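Local coordinates for protein delta (Bacillus subtilis, PDB 3ZH9) that is the delta subunit of the DNA polymerase III clamp loader and probably acts as the wrench that opens the beta sliding clamp for loading onto primed DNA, at residues Ile223-Ile226 and Thr232-Leu235; Asn218-Ile223 and Met293-Leu298. All coordinates share one frame; numbering follows the deposited sequence.

Interaction 1. Residues Ile223-Ile226 and Thr232-Leu235; sequences INKI and TESL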
loop_
_atom_site.group_PDB
_atom_site.type_symbol
_atom_site.label_atom_id
_atom_site.label_comp_id
_atom_site.label_asym_id
_atom_site.label_seq_id
_atom_site.Cartn_x
_atom_site.Cartn_y
_atom_site.Cartn_z
ATOM N N ILE A 223 -8.292 -5.142 -20.420
ATOM C CA ILE A 223 -7.105 -5.284 -21.249
ATOM C C ILE A 223 -6.803 -6.752 -21.508
ATOM O O ILE A 223 -6.372 -7.116 -22.609
ATOM C CB ILE A 223 -5.882 -4.540 -20.656
ATOM C CG1 ILE A 223 -6.075 -3.032 -20.795
ATOM C CG2 ILE A 223 -4.599 -4.946 -21.374
ATOM C CD1 ILE A 223 -5.198 -2.212 -19.854
ATOM N N ASN A 224 -7.040 -7.607 -20.514
ATOM C CA ASN A 224 -6.897 -9.048 -20.752
ATOM C C ASN A 224 -7.811 -9.535 -21.862
ATOM O O ASN A 224 -7.380 -10.224 -22.783
ATOM C CB ASN A 224 -7.183 -9.854 -19.494
ATOM C CG ASN A 224 -5.951 -10.082 -18.670
ATOM O OD1 ASN A 224 -4.827 -9.936 -19.156
ATOM N ND2 ASN A 224 -6.149 -10.436 -17.410
ATOM N N LYS A 225 -9.083 -9.170 -21.763
ATOM C CA LYS A 225 -10.078 -9.607 -22.727
ATOM C C LYS A 225 -9.728 -9.140 -24.124
ATOM O O LYS A 225 -9.892 -9.883 -25.090
ATOM C CB LYS A 225 -11.456 -9.106 -22.320
ATOM C CG LYS A 225 -11.925 -9.699 -21.016
ATOM C CD LYS A 225 -11.855 -11.223 -21.067
ATOM C CE LYS A 225 -11.974 -11.832 -19.671
ATOM N NZ LYS A 225 -11.875 -13.322 -19.696
ATOM N N ILE A 226 -9.226 -7.915 -24.233
ATOM C CA ILE A 226 -8.891 -7.369 -25.537
ATOM C C ILE A 226 -7.711 -8.086 -26.180
ATOM O O ILE A 226 -7.810 -8.556 -27.315
ATOM C CB ILE A 226 -8.607 -5.862 -25.477
ATOM C CG1 ILE A 226 -9.924 -5.084 -25.420
ATOM C CG2 ILE A 226 -7.810 -5.434 -26.700
ATOM C CD1 ILE A 226 -9.750 -3.613 -25.078
ATOM N N THR A 232 -16.726 -9.833 -27.251
ATOM C CA THR A 232 -17.935 -9.435 -26.546
ATOM C C THR A 232 -17.692 -9.267 -25.045
ATOM O O THR A 232 -18.185 -8.311 -24.440
ATOM C CB THR A 232 -19.087 -10.423 -26.808
ATOM O OG1 THR A 232 -19.314 -10.527 -28.222
ATOM C CG2 THR A 232 -20.348 -9.924 -26.148
ATOM N N GLU A 233 -16.922 -10.182 -24.456
ATOM C CA GLU A 233 -16.547 -10.077 -23.041
ATOM C C GLU A 233 -15.971 -8.700 -22.707
ATOM O O GLU A 233 -16.277 -8.121 -21.660
ATOM C CB GLU A 233 -15.522 -11.150 -22.666
ATOM C CG GLU A 233 -16.100 -12.533 -22.396
ATOM C CD GLU A 233 -15.023 -13.572 -22.099
ATOM O OE1 GLU A 233 -13.845 -13.338 -22.441
ATOM O OE2 GLU A 233 -15.356 -14.628 -21.524
ATOM N N SER A 234 -15.132 -8.186 -23.600
ATOM C CA SER A 234 -14.502 -6.892 -23.391
ATOM C C SER A 234 -15.414 -5.717 -23.763
ATOM O O SER A 234 -15.327 -4.647 -23.159
ATOM C CB SER A 234 -13.152 -6.813 -24.115
ATOM O OG SER A 234 -13.304 -6.824 -25.517
ATOM N N LEU A 235 -16.292 -5.907 -24.743
ATOM C CA LEU A 235 -17.281 -4.875 -25.037
ATOM C C LEU A 235 -18.203 -4.720 -23.831
ATOM O O LEU A 235 -18.573 -3.609 -23.453
ATOM C CB LEU A 235 -18.090 -5.208 -26.297
ATOM C CG LEU A 235 -17.361 -5.083 -27.639
ATOM C CD1 LEU A 235 -18.340 -5.222 -28.808
ATOM C CD2 LEU A 235 -16.605 -3.770 -27.728
#
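Ser234 OG meets Ile226 CG1 across the contact at 3.8 Å, but its polar partners lie in its own helix. The hydroxyl turns back there and shares its one proton between Arg231 O, the stronger partner, and Lys230 O. This satisfies it among apolar neighbours.

Next to this the helices come close. The CA atoms of Lys225 and Ser234 are 5.2 Å apart. Lys225 CB and Ser234 CB meet at 3.4 Å, a tight carbon pair, and a small serine suits such an approach.

On the outer side, where Glu233 is exposed, Lys225 NZ forms a salt bridge to Glu233 OE1 at 3.4 Å, weak as a hydrogen bond. Lys225 CD lies closer still, 3.2 Å from Glu233 OE1, so the aliphatic part of the lysine also rests on the carboxylate. The other oxygen is less engaged, with Glu233 OE2 4.1 Å from Lys225 NZ. The lysine chain bends at chi2 (-54°) and then runs straight to its amine, which brings CD and NZ to the same oxygen. The two side chains cross obliquely. With an alanine at Lys225 the short contact at CB would remain, but Glu233 is likely to lose this positive partner and the aliphatic cover on its carboxylate.

The contact is the close of a helical hairpin in the C-terminal domain: helix 215-227 turns within a few residues into helix 231-243. Helix 325-338 covers the buried side, with Leu333 and Leu336 on Ile226 and Leu337 on Ser234.

Interaction 2. Residues Asn218-Ile223 and Met293-Leu298; sequences NIFELI and MDQARL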
loop_
_atom_site.group_PDB
_atom_site.type_symbol
_atom_site.label_atom_id
_atom_site.label_comp_id
_atom_site.label_asym_id
_atom_site.label_seq_id
_atom_site.Cartn_x
_atom_site.Cartn_y
_atom_site.Cartn_z
ATOM N N ASN A 218 -11.267 -3.647 -13.118
ATOM C CA ASN A 218 -12.026 -3.704 -14.368
ATOM C C ASN A 218 -11.153 -3.329 -15.569
ATOM O O ASN A 218 -11.163 -4.024 -16.590
ATOM C CB ASN A 218 -13.277 -2.827 -14.298
ATOM C CG ASN A 218 -14.474 -3.569 -13.707
ATOM O OD1 ASN A 218 -14.738 -4.720 -14.054
ATOM N ND2 ASN A 218 -15.181 -2.924 -12.796
ATOM N N ILE A 219 -10.386 -2.247 -15.431
ATOM C CA ILE A 219 -9.435 -1.835 -16.475
ATOM C C ILE A 219 -8.456 -2.963 -16.788
ATOM O O ILE A 219 -8.234 -3.302 -17.952
ATOM C CB ILE A 219 -8.630 -0.573 -16.069
ATOM C CG1 ILE A 219 -9.556 0.629 -15.866
ATOM C CG2 ILE A 219 -7.522 -0.272 -17.090
ATOM C CD1 ILE A 219 -10.684 0.710 -16.863
ATOM N N PHE A 220 -7.869 -3.554 -15.749
ATOM C CA PHE A 220 -6.970 -4.685 -15.961
ATOM C C PHE A 220 -7.649 -5.761 -16.808
ATOM O O PHE A 220 -7.090 -6.251 -17.796
ATOM C CB PHE A 220 -6.500 -5.289 -14.625
ATOM C CG PHE A 220 -5.645 -6.519 -14.794
ATOM C CD1 PHE A 220 -4.315 -6.409 -15.179
ATOM C CD2 PHE A 220 -6.173 -7.782 -14.591
ATOM C CE1 PHE A 220 -3.526 -7.537 -15.350
ATOM C CE2 PHE A 220 -5.392 -8.909 -14.761
ATOM C CZ PHE A 220 -4.065 -8.785 -15.146
ATOM N N GLU A 221 -8.858 -6.125 -16.416
ATOM C CA GLU A 221 -9.580 -7.217 -17.074
ATOM C C GLU A 221 -9.955 -6.850 -18.494
ATOM O O GLU A 221 -9.901 -7.687 -19.406
ATOM C CB GLU A 221 -10.842 -7.588 -16.288
ATOM C CG GLU A 221 -10.577 -8.422 -15.040
ATOM C CD GLU A 221 -9.884 -9.748 -15.348
ATOM O OE1 GLU A 221 -9.878 -10.170 -16.528
ATOM O OE2 GLU A 221 -9.341 -10.365 -14.403
ATOM N N LEU A 222 -10.349 -5.597 -18.683
ATOM C CA LEU A 222 -10.687 -5.128 -20.012
ATOM C C LEU A 222 -9.499 -5.356 -20.935
ATOM O O LEU A 222 -9.665 -5.725 -22.090
ATOM C CB LEU A 222 -11.024 -3.644 -19.969
ATOM C CG LEU A 222 -11.158 -2.945 -21.320
ATOM C CD1 LEU A 222 -12.226 -3.625 -22.155
ATOM C CD2 LEU A 222 -11.488 -1.473 -21.092
ATOM N N ILE A 223 -8.292 -5.142 -20.420
ATOM C CA ILE A 223 -7.105 -5.284 -21.249
ATOM C C ILE A 223 -6.803 -6.752 -21.508
ATOM O O ILE A 223 -6.372 -7.116 -22.609
ATOM C CB ILE A 223 -5.882 -4.540 -20.656
ATOM C CG1 ILE A 223 -6.075 -3.032 -20.795
ATOM C CG2 ILE A 223 -4.599 -4.946 -21.374
ATOM C CD1 ILE A 223 -5.198 -2.212 -19.854
ATOM N N MET A 293 3.583 -7.608 -15.637
ATOM C CA MET A 293 4.566 -8.486 -16.253
ATOM C C MET A 293 3.857 -9.530 -17.106
ATOM O O MET A 293 4.313 -9.842 -18.204
ATOM C CB MET A 293 5.425 -9.201 -15.217
ATOM C CG MET A 293 6.430 -8.318 -14.488
ATOM S SD MET A 293 7.398 -9.222 -13.267
ATOM C CE MET A 293 8.636 -9.990 -14.315
ATOM N N ASP A 294 2.750 -10.073 -16.598
ATOM C CA ASP A 294 2.018 -11.124 -17.321
ATOM C C ASP A 294 1.457 -10.552 -18.607
ATOM O O ASP A 294 1.520 -11.174 -19.664
ATOM C CB ASP A 294 0.870 -11.686 -16.486
ATOM C CG ASP A 294 1.347 -12.548 -15.322
ATOM O OD1 ASP A 294 2.504 -13.024 -15.352
ATOM O OD2 ASP A 294 0.547 -12.763 -14.380
ATOM N N GLN A 295 0.910 -9.348 -18.515
ATOM C CA GLN A 295 0.322 -8.714 -19.681
ATOM C C GLN A 295 1.391 -8.310 -20.698
ATOM O O GLN A 295 1.168 -8.390 -21.900
ATOM C CB GLN A 295 -0.518 -7.513 -19.273
ATOM C CG GLN A 295 -1.867 -7.899 -18.701
ATOM C CD GLN A 295 -2.760 -6.698 -18.436
ATOM O OE1 GLN A 295 -2.291 -5.638 -18.014
ATOM N NE2 GLN A 295 -4.052 -6.863 -18.679
ATOM N N ALA A 296 2.553 -7.892 -20.206
ATOM C CA ALA A 296 3.625 -7.426 -21.083
ATOM C C ALA A 296 4.043 -8.516 -22.061
ATOM O O ALA A 296 4.434 -8.225 -23.190
ATOM C CB ALA A 296 4.840 -6.947 -20.267
ATOM N N ARG A 297 3.961 -9.771 -21.624
ATOM C CA ARG A 297 4.299 -10.903 -22.496
ATOM C C ARG A 297 3.393 -10.988 -23.719
ATOM O O ARG A 297 3.764 -11.565 -24.733
ATOM C CB ARG A 297 4.258 -12.230 -21.718
ATOM C CG ARG A 297 5.276 -12.286 -20.584
ATOM C CD ARG A 297 5.840 -13.687 -20.378
ATOM N NE ARG A 297 7.264 -13.595 -20.067
ATOM C CZ ARG A 297 8.239 -14.209 -20.734
ATOM N NH1 ARG A 297 7.968 -15.016 -21.753
ATOM N NH2 ARG A 297 9.499 -14.027 -20.361
ATOM N N LEU A 298 2.212 -10.404 -23.635
ATOM C CA LEU A 298 1.233 -10.574 -24.695
ATOM C C LEU A 298 1.276 -9.459 -25.732
ATOM O O LEU A 298 0.554 -9.514 -26.720
ATOM C CB LEU A 298 -0.163 -10.671 -24.087
ATOM C CG LEU A 298 -0.297 -11.695 -22.957
ATOM C CD1 LEU A 298 -1.726 -11.714 -22.445
ATOM C CD2 LEU A 298 0.129 -13.088 -23.420
#
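Gln295 reaches across from helix 286-296 and lays its amide against Phe220 and Ile223. Gln295 CD is 3.3 Å from Phe220 CE1, and Gln295 OE1 is 3.6 Å from Phe220 CD1. The ring and amide planes are tilted by 31°. Gln295 NE2 goes further in, to Phe220 O at 3.2 Å. This hydrogen bond is weak, with an N-H...O angle of 128°. Ile223 CG2 touches the same nitrogen, 3.4 Å from Gln295 NE2, and the two side chains lie crosswise.

Two torsions make the meeting possible. Gln295 is extended beyond CG, which carries the amide to the other helix. With chi1 of 176° the Phe220 ring points away from its backbone N and toward the Gln295 amide.

Further out, both ends of the amide are held. With OE1 accepting from Gln258 NE2, and NE2 donating weakly to Phe220 O and probably to Asn224, the bonds are consistent with one orientation of the buried amide. Helix 248-269 supplies Gln258, which also touches Ile223, and Ile262, which packs on Gln295. Helices 215-227 and 286-296 are thus joined beside helix 248-269 in the all-helical C-terminal domain.

Both interactions use helix 215-227, and their centres are 10 Å apart. Ile223 belongs to both residue ranges but makes its contact only in interaction 2. Interaction 1 ties the helix to the next one, 231-243. Interaction 2 ties it to helix 286-296, through segments 70 residues apart in sequence. The two are joined directly: the probable Asn224 bond runs 3.2 Å from Asn224 OD1 to Gln295 NE2. Leu222 CD1 also packs 3.4 Å from Ser234 O. All four segments lie in the C-terminal part of the chain, consistent with the C-terminal collar domain of clamp-loader subunits.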